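Local coordinates for homoserine O-acetyltransferase (Pseudomonas veronii, PDB 5EFZ), which hydrolyses ethyl acetate and other short acetate esters as a homodimeric alpha/beta-hydrolase, a step in the bacterial breakdown of methyl ketones such as 2-butanone, at residues A[28-33]-A[42-47]; A[34-39]-A[121-126]. All coordinates share one frame; numbering follows the deposited sequence.

Interaction 1: residues A[28-33]-A[42-47]; sequences INIGPL and PECLLA
Ile-28 and Leu-46 hold each other by both backbone groups: Ile-28 N gives to Leu-46 O at 2.8 Å, and Leu-46 N returns a bond of 2.9 Å to Ile-28 O. This is the hydrogen-bonded pair of the antiparallel ladder that joins strand 26-29, outermost in the mixed sheet of this alpha/beta-hydrolase, to strand 45-51. Asn-29 and Leu-45 follow as the non-hydrogen-bonded pair. Beyond them the two segments stay laced as they leave regular strand: Ile-30 N bonds to Cys-44 O, and Cys-44 N to Gly-31 O at 3.0 Å.

The bend at Gly-31, whose positive phi suits glycine, is also tied from within. With chi1 at -170° the Asn-29 amide swings out beside its own carbonyl carbon, and OD1 meets Gly-31 N at 2.8 Å, closing an Asx turn. Its ND2 lies close to Glu-43 OE1, but the angle is poor for a hydrogen bond, and the amide and carboxylate planes stand 71° apart. Leu-45, on the same face of the sheet as Asn-29, lays CD2 beside its CB.

Ile-28 and Leu-46 point to the opposite face. Ile-28, and beyond the strand Ile-30 and Leu-33, rest on helix 124-139, with Ala-130 meeting the last two. Ile-30 puts CG1 in the crowded position between its backbone N and carbonyl carbon (chi1 58°), where it sits against Cys-44 CB, while its CG2 branch crosses Leu-46 CD1 at 4.1 Å. The buried sulfur of Cys-44 completes the cluster, with Leu-33 CD2 3.9 Å from SG.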
ATOM      1  N   ILE A  28       2.599  -1.298 -37.396  1.00 26.72           N
ATOM      2  CA  ILE A  28       2.957  -0.219 -38.307  1.00 28.39           C
ATOM      3  C   ILE A  28       4.362   0.285 -38.032  1.00 28.68           C
ATOM      4  O   ILE A  28       4.668   0.707 -36.915  1.00 28.92           O
ATOM      5  CB  ILE A  28       1.960   0.942 -38.203  1.00 30.59           C
ATOM      6  CG1 ILE A  28       0.573   0.449 -38.637  1.00 33.55           C
ATOM      7  CG2 ILE A  28       2.431   2.092 -39.091  1.00 28.92           C
ATOM      8  CD1 ILE A  28      -0.555   1.350 -38.245  1.00 35.56           C
ATOM      9  N   ASN A  29       5.206   0.249 -39.056  1.00 31.09           N
ATOM     10  CA  ASN A  29       6.561   0.766 -38.931  1.00 31.62           C
ATOM     11  C   ASN A  29       6.550   2.263 -39.095  1.00 28.35           C
ATOM     12  O   ASN A  29       6.306   2.759 -40.172  1.00 30.27           O
ATOM     13  CB  ASN A  29       7.491   0.130 -39.969  1.00 34.92           C
ATOM     14  CG  ASN A  29       8.969   0.449 -39.721  1.00 36.49           C
ATOM     15  OD1 ASN A  29       9.320   1.342 -38.938  1.00 37.64           O
ATOM     16  ND2 ASN A  29       9.838  -0.291 -40.384  1.00 41.13           N
ATOM     17  N   ILE A  30       6.826   3.003 -38.037  1.00 28.69           N
ATOM     18  CA  ILE A  30       6.862   4.445 -38.200  1.00 32.51           C
ATOM     19  C   ILE A  30       8.275   4.984 -38.496  1.00 34.97           C
ATOM     20  O   ILE A  30       8.477   6.191 -38.572  1.00 35.93           O
ATOM     21  CB  ILE A  30       6.312   5.147 -36.972  1.00 31.61           C
ATOM     22  CG1 ILE A  30       7.092   4.745 -35.725  1.00 32.36           C
ATOM     23  CG2 ILE A  30       4.803   4.858 -36.785  1.00 27.77           C
ATOM     24  CD1 ILE A  30       7.169   5.858 -34.741  1.00 30.00           C
ATOM     25  N   GLY A  31       9.246   4.092 -38.661  1.00 33.66           N
ATOM     26  CA  GLY A  31      10.600   4.501 -39.020  1.00 32.93           C
ATOM     27  C   GLY A  31      11.457   4.713 -37.792  1.00 31.51           C
ATOM     28  O   GLY A  31      11.097   4.274 -36.691  1.00 30.97           O
ATOM     29  N   PRO A  32      12.618   5.365 -37.959  1.00 32.98           N
ATOM     30  CA  PRO A  32      13.540   5.540 -36.821  1.00 32.76           C
ATOM     31  C   PRO A  32      12.948   6.397 -35.711  1.00 33.33           C
ATOM     32  O   PRO A  32      12.206   7.347 -35.985  1.00 32.50           O
ATOM     33  CB  PRO A  32      14.760   6.214 -37.457  1.00 33.63           C
ATOM     34  CG  PRO A  32      14.242   6.811 -38.736  1.00 38.07           C
ATOM     35  CD  PRO A  32      13.168   5.906 -39.212  1.00 35.79           C
ATOM     36  N   LEU A  33      13.242   6.048 -34.458  1.00 30.17           N
ATOM     37  CA  LEU A  33      12.760   6.848 -33.334  1.00 29.54           C
ATOM     38  C   LEU A  33      13.940   7.213 -32.450  1.00 29.92           C
ATOM     39  O   LEU A  33      14.452   6.356 -31.731  1.00 27.02           O
ATOM     40  CB  LEU A  33      11.698   6.086 -32.528  1.00 28.97           C
ATOM     41  CG  LEU A  33      11.083   6.825 -31.338  1.00 26.15           C
ATOM     42  CD1 LEU A  33      10.367   8.079 -31.836  1.00 27.97           C
ATOM     43  CD2 LEU A  33      10.100   5.940 -30.563  1.00 25.01           C
ATOM     44  N   PRO A  42      16.294   1.991 -34.616  1.00 36.11           N
ATOM     45  CA  PRO A  42      16.365   2.039 -36.083  1.00 38.86           C
ATOM     46  C   PRO A  42      14.994   1.886 -36.751  1.00 38.60           C
ATOM     47  O   PRO A  42      14.767   2.454 -37.814  1.00 39.33           O
ATOM     48  CB  PRO A  42      17.249   0.845 -36.435  1.00 41.30           C
ATOM     49  CG  PRO A  42      17.984   0.522 -35.182  1.00 40.18           C
ATOM     50  CD  PRO A  42      17.077   0.879 -34.059  1.00 35.57           C
ATOM     51  N   GLU A  43      14.112   1.088 -36.160  1.00 35.12           N
ATOM     52  CA  GLU A  43      12.740   1.008 -36.649  1.00 39.28           C
ATOM     53  C   GLU A  43      11.820   0.782 -35.469  1.00 35.32           C
ATOM     54  O   GLU A  43      12.014  -0.126 -34.666  1.00 36.79           O
ATOM     55  CB  GLU A  43      12.556  -0.097 -37.693  1.00 46.34           C
ATOM     56  CG  GLU A  43      12.909  -1.493 -37.214  1.00 53.76           C
ATOM     57  CD  GLU A  43      12.184  -2.583 -37.989  1.00 60.83           C
ATOM     58  OE1 GLU A  43      11.524  -2.257 -39.002  1.00 64.97           O
ATOM     59  OE2 GLU A  43      12.268  -3.765 -37.579  1.00 61.61           O
ATOM     60  N   CYS A  44      10.830   1.640 -35.343  1.00 31.36           N
ATOM     61  CA  CYS A  44       9.889   1.527 -34.252  1.00 28.00           C
ATOM     62  C   CYS A  44       8.587   0.992 -34.830  1.00 27.67           C
ATOM     63  O   CYS A  44       7.991   1.633 -35.699  1.00 28.37           O
ATOM     64  CB  CYS A  44       9.689   2.879 -33.565  1.00 28.56           C
ATOM     65  SG  CYS A  44       8.500   2.828 -32.212  1.00 31.47           S
ATOM     66  N   LEU A  45       8.195  -0.205 -34.394  1.00 26.60           N
ATOM     67  CA  LEU A  45       6.929  -0.801 -34.799  1.00 25.85           C
ATOM     68  C   LEU A  45       5.892  -0.561 -33.712  1.00 25.46           C
ATOM     69  O   LEU A  45       6.108  -0.886 -32.541  1.00 23.91           O
ATOM     70  CB  LEU A  45       7.078  -2.299 -35.039  1.00 27.36           C
ATOM     71  CG  LEU A  45       8.150  -2.786 -35.996  1.00 31.13           C
ATOM     72  CD1 LEU A  45       8.010  -4.274 -36.181  1.00 33.48           C
ATOM     73  CD2 LEU A  45       8.057  -2.085 -37.316  1.00 32.60           C
ATOM     74  N   LEU A  46       4.766   0.025 -34.093  1.00 23.66           N
ATOM     75  CA  LEU A  46       3.680   0.221 -33.161  1.00 22.04           C
ATOM     76  C   LEU A  46       2.559  -0.738 -33.514  1.00 21.90           C
ATOM     77  O   LEU A  46       2.136  -0.798 -34.681  1.00 22.37           O
ATOM     78  CB  LEU A  46       3.164   1.672 -33.212  1.00 21.98           C
ATOM     79  CG  LEU A  46       4.141   2.760 -32.785  1.00 22.02           C
ATOM     80  CD1 LEU A  46       3.436   4.140 -32.949  1.00 23.79           C
ATOM     81  CD2 LEU A  46       4.622   2.535 -31.316  1.00 18.83           C
ATOM     82  N   ALA A  47       2.101  -1.485 -32.512  1.00 21.86           N
ATOM     83  CA  ALA A  47       0.922  -2.341 -32.633  1.00 23.51           C
ATOM     84  C   ALA A  47      -0.332  -1.506 -32.391  1.00 22.24           C
ATOM     85  O   ALA A  47      -0.499  -0.916 -31.308  1.00 20.32           O
ATOM     86  CB  ALA A  47       0.984  -3.508 -31.646  1.00 19.80           C
TER

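Interaction 2: residues A[34-39]-A[121-126]; sequences PLEEGR and NVRIGD
The guanidinium of Arg-123 meets Glu-37 at its edge: one carboxylate oxygen, OE2, lies in the guanidinium plane and takes both NE at 2.8 Å and NH2 at 3.0 Å. The grip is side-on and falls on a single oxygen: both nitrogens come to OE2 from the same face of the carboxylate, well above its plane, and the two flat groups are turned 57° against each other. Glu-36 brings its carboxylate up obliquely, OE2 lying 4.1 Å from Arg-123 NE and well out of the guanidinium plane, so only charge acts there and no N-H points at it; its salt bridge is with Arg-280. The extended Glu-36 chain crosses the aliphatic part of Arg-123, OE1 lying 3.4 Å from CD. Glu-37 bends at chi2 (-58°) to bring its acid across the arginine. Its other oxygen, OE1, accepts from a water that in turn accepts from Asn-121 ND2.

Asp-126 works at both ends of its carboxylate. OD1 takes Glu-36 N at 2.8 Å on its syn lone pair, while OD2 accepts the backbone N of Arg-123, the N-cap residue, on its anti side at 2.8 Å. A buried acid thus ties the helix start to the type I turn Leu-35 to Gly-38, and the helix end may help stabilise its charge. One water accepts from Glu-37 N and donates to Asn-121 O and to Asp-126 OD2. Leu-35 lays CD2 against the carboxylate, 3.5 Å from Asp-126 CG.

The contact fastens the loop between the short strands 33-34 and 40-41 to the start of helix 124-139. Trp-271 of helix 263-274 touches Glu-37, Asn-121 and Arg-123, and Ile-124 turns away to pack on helix 152-163.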
ATOM      1  N   PRO A  34      14.404   8.471 -32.529  1.00 31.22           N
ATOM      2  CA  PRO A  34      15.439   8.905 -31.589  1.00 32.07           C
ATOM      3  C   PRO A  34      14.816   9.072 -30.210  1.00 28.97           C
ATOM      4  O   PRO A  34      13.834   9.796 -30.060  1.00 33.31           O
ATOM      5  CB  PRO A  34      15.935  10.234 -32.186  1.00 34.69           C
ATOM      6  CG  PRO A  34      14.784  10.727 -32.982  1.00 37.57           C
ATOM      7  CD  PRO A  34      14.023   9.531 -33.475  1.00 34.87           C
ATOM      8  N   LEU A  35      15.341   8.363 -29.220  1.00 24.66           N
ATOM      9  CA  LEU A  35      14.713   8.342 -27.911  1.00 24.96           C
ATOM     10  C   LEU A  35      15.235   9.462 -27.063  1.00 27.20           C
ATOM     11  O   LEU A  35      16.367   9.884 -27.246  1.00 24.91           O
ATOM     12  CB  LEU A  35      14.957   7.015 -27.223  1.00 23.03           C
ATOM     13  CG  LEU A  35      14.339   5.818 -27.911  1.00 23.06           C
ATOM     14  CD1 LEU A  35      14.827   4.544 -27.235  1.00 21.65           C
ATOM     15  CD2 LEU A  35      12.794   5.903 -27.874  1.00 21.96           C
ATOM     16  N   GLU A  36      14.406   9.957 -26.141  0.56 26.79           N
ATOM     17  CA  GLU A  36      14.816  11.060 -25.279  0.56 27.74           C
ATOM     18  C   GLU A  36      16.122  10.745 -24.537  0.56 27.13           C
ATOM     19  O   GLU A  36      17.015  11.593 -24.465  0.56 27.01           O
ATOM     20  CB  GLU A  36      13.712  11.413 -24.270  0.56 27.35           C
ATOM     21  CG  GLU A  36      14.050  12.651 -23.425  0.56 31.19           C
ATOM     22  CD  GLU A  36      12.876  13.165 -22.595  0.56 31.67           C
ATOM     23  OE1 GLU A  36      11.734  12.763 -22.874  0.56 28.99           O
ATOM     24  OE2 GLU A  36      13.099  13.955 -21.652  0.56 33.05           O
ATOM     25  N   GLU A  37      16.245   9.521 -24.022  1.00 26.15           N
ATOM     26  CA  GLU A  37      17.436   9.132 -23.253  1.00 29.56           C
ATOM     27  C   GLU A  37      18.712   9.050 -24.089  1.00 29.37           C
ATOM     28  O   GLU A  37      19.809   8.891 -23.539  1.00 30.22           O
ATOM     29  CB  GLU A  37      17.227   7.771 -22.565  1.00 27.92           C
ATOM     30  CG  GLU A  37      16.408   7.843 -21.297  1.00 29.38           C
ATOM     31  CD  GLU A  37      17.020   8.771 -20.252  1.00 33.67           C
ATOM     32  OE1 GLU A  37      18.009   8.370 -19.607  1.00 35.75           O
ATOM     33  OE2 GLU A  37      16.518   9.904 -20.089  1.00 33.72           O
ATOM     34  N   GLY A  38      18.592   9.112 -25.406  1.00 28.12           N
ATOM     35  CA  GLY A  38      19.786   9.209 -26.221  1.00 31.52           C
ATOM     36  C   GLY A  38      20.041   8.133 -27.254  1.00 32.19           C
ATOM     37  O   GLY A  38      20.789   8.344 -28.200  1.00 35.11           O
ATOM     38  N   ARG A  39      19.439   6.971 -27.083  1.00 30.69           N
ATOM     39  CA  ARG A  39      19.589   5.924 -28.084  1.00 30.35           C
ATOM     40  C   ARG A  39      18.594   6.099 -29.235  1.00 30.54           C
ATOM     41  O   ARG A  39      17.538   6.707 -29.066  1.00 28.58           O
ATOM     42  CB  ARG A  39      19.420   4.553 -27.421  1.00 28.72           C
ATOM     43  CG  ARG A  39      20.537   4.272 -26.409  1.00 31.35           C
ATOM     44  CD  ARG A  39      20.378   2.930 -25.714  1.00 28.67           C
ATOM     45  NE  ARG A  39      20.674   1.814 -26.603  1.00 27.67           N
ATOM     46  CZ  ARG A  39      20.425   0.548 -26.296  1.00 27.41           C
ATOM     47  NH1 ARG A  39      19.868   0.250 -25.131  1.00 25.62           N
ATOM     48  NH2 ARG A  39      20.727  -0.408 -27.154  1.00 28.60           N
ATOM     49  N   ASN A 121      16.019   2.572 -22.474  1.00 22.45           N
ATOM     50  CA  ASN A 121      15.116   3.203 -21.526  1.00 21.49           C
ATOM     51  C   ASN A 121      14.179   4.109 -22.314  1.00 22.99           C
ATOM     52  O   ASN A 121      14.631   5.059 -22.934  1.00 26.65           O
ATOM     53  CB  ASN A 121      15.907   3.989 -20.476  1.00 22.41           C
ATOM     54  CG  ASN A 121      16.645   3.080 -19.523  1.00 24.83           C
ATOM     55  OD1 ASN A 121      16.170   1.988 -19.204  1.00 23.27           O
ATOM     56  ND2 ASN A 121      17.799   3.523 -19.060  1.00 26.32           N
ATOM     57  N   VAL A 122      12.889   3.772 -22.318  1.00 18.96           N
ATOM     58  CA  VAL A 122      11.898   4.521 -23.077  1.00 18.91           C
ATOM     59  C   VAL A 122      11.062   5.393 -22.122  1.00 19.40           C
ATOM     60  O   VAL A 122      10.685   4.952 -21.026  1.00 16.84           O
ATOM     61  CB  VAL A 122      10.992   3.568 -23.867  1.00 19.66           C
ATOM     62  CG1 VAL A 122       9.940   4.335 -24.675  1.00 17.62           C
ATOM     63  CG2 VAL A 122      11.841   2.692 -24.806  1.00 22.19           C
ATOM     64  N   ARG A 123      10.807   6.633 -22.523  1.00 18.17           N
ATOM     65  CA  ARG A 123      10.027   7.556 -21.708  1.00 18.21           C
ATOM     66  C   ARG A 123       8.613   7.744 -22.283  1.00 17.84           C
ATOM     67  O   ARG A 123       8.365   7.462 -23.469  1.00 17.45           O
ATOM     68  CB  ARG A 123      10.732   8.932 -21.598  1.00 19.18           C
ATOM     69  CG  ARG A 123      12.006   8.939 -20.712  1.00 18.49           C
ATOM     70  CD  ARG A 123      12.629  10.350 -20.662  1.00 20.59           C
ATOM     71  NE  ARG A 123      13.789  10.388 -19.750  1.00 23.92           N
ATOM     72  CZ  ARG A 123      13.722  10.617 -18.437  1.00 23.80           C
ATOM     73  NH1 ARG A 123      12.558  10.828 -17.840  1.00 23.08           N
ATOM     74  NH2 ARG A 123      14.844  10.637 -17.718  1.00 26.57           N
ATOM     75  N   ILE A 124       7.706   8.232 -21.437  1.00 19.31           N
ATOM     76  CA  ILE A 124       6.346   8.572 -21.877  1.00 16.74           C
ATOM     77  C   ILE A 124       6.399   9.468 -23.120  1.00 18.16           C
ATOM     78  O   ILE A 124       5.638   9.261 -24.078  1.00 18.21           O
ATOM     79  CB  ILE A 124       5.567   9.276 -20.759  1.00 17.40           C
ATOM     80  CG1 ILE A 124       5.335   8.321 -19.566  1.00 17.80           C
ATOM     81  CG2 ILE A 124       4.228   9.837 -21.287  1.00 17.29           C
ATOM     82  CD1 ILE A 124       4.366   7.170 -19.839  1.00 17.12           C
ATOM     83  N   GLY A 125       7.320  10.433 -23.126  1.00 17.74           N
ATOM     84  CA  GLY A 125       7.428  11.335 -24.272  1.00 19.93           C
ATOM     85  C   GLY A 125       7.790  10.623 -25.575  1.00 20.28           C
ATOM     86  O   GLY A 125       7.401  11.067 -26.672  1.00 20.46           O
ATOM     87  N   ASP A 126       8.546   9.523 -25.484  1.00 18.45           N
ATOM     88  CA  ASP A 126       8.872   8.752 -26.684  1.00 20.96           C
ATOM     89  C   ASP A 126       7.615   8.103 -27.264  1.00 21.42           C
ATOM     90  O   ASP A 126       7.420   8.141 -28.464  1.00 21.28           O
ATOM     91  CB  ASP A 126       9.939   7.677 -26.373  1.00 20.82           C
ATOM     92  CG  ASP A 126      11.259   8.283 -25.884  1.00 23.46           C
ATOM     93  OD1 ASP A 126      11.736   9.270 -26.497  1.00 22.91           O
ATOM     94  OD2 ASP A 126      11.830   7.763 -24.884  1.00 23.73           O
TER
HETATM   95  O   HOH W   1      14.140   7.632 -23.737  1.00 21.79           O
HETATM   96  O   HOH W   2      19.185   5.897 -20.069  1.00 47.37           O
HETATM   97  O   HOH W   3      17.451   5.540 -24.789  1.00 37.71           O

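How the interactions relate
The centres of interactions 1 and 2 lie about 13 Å apart, on the same side of the chain's centre, and the two meet where Leu-33 CD2 packs 4.1 Å from Asp-126 O. Segments 28-33, 34-39 and 42-47 follow one another closely, so the excursion that leaves strand 26-29 and returns into strand 45-51 supplies three of the four pieces; 121-126 comes much later. Helix 124-139 is shared: its N-terminal turn holds the loop in interaction 2, and residues further along it back the apolar face of interaction 1. Together they join the edge strand 26-29 and the loop after it to the neighbouring strand and to helix 124-139, away from the residues inferred to be catalytic.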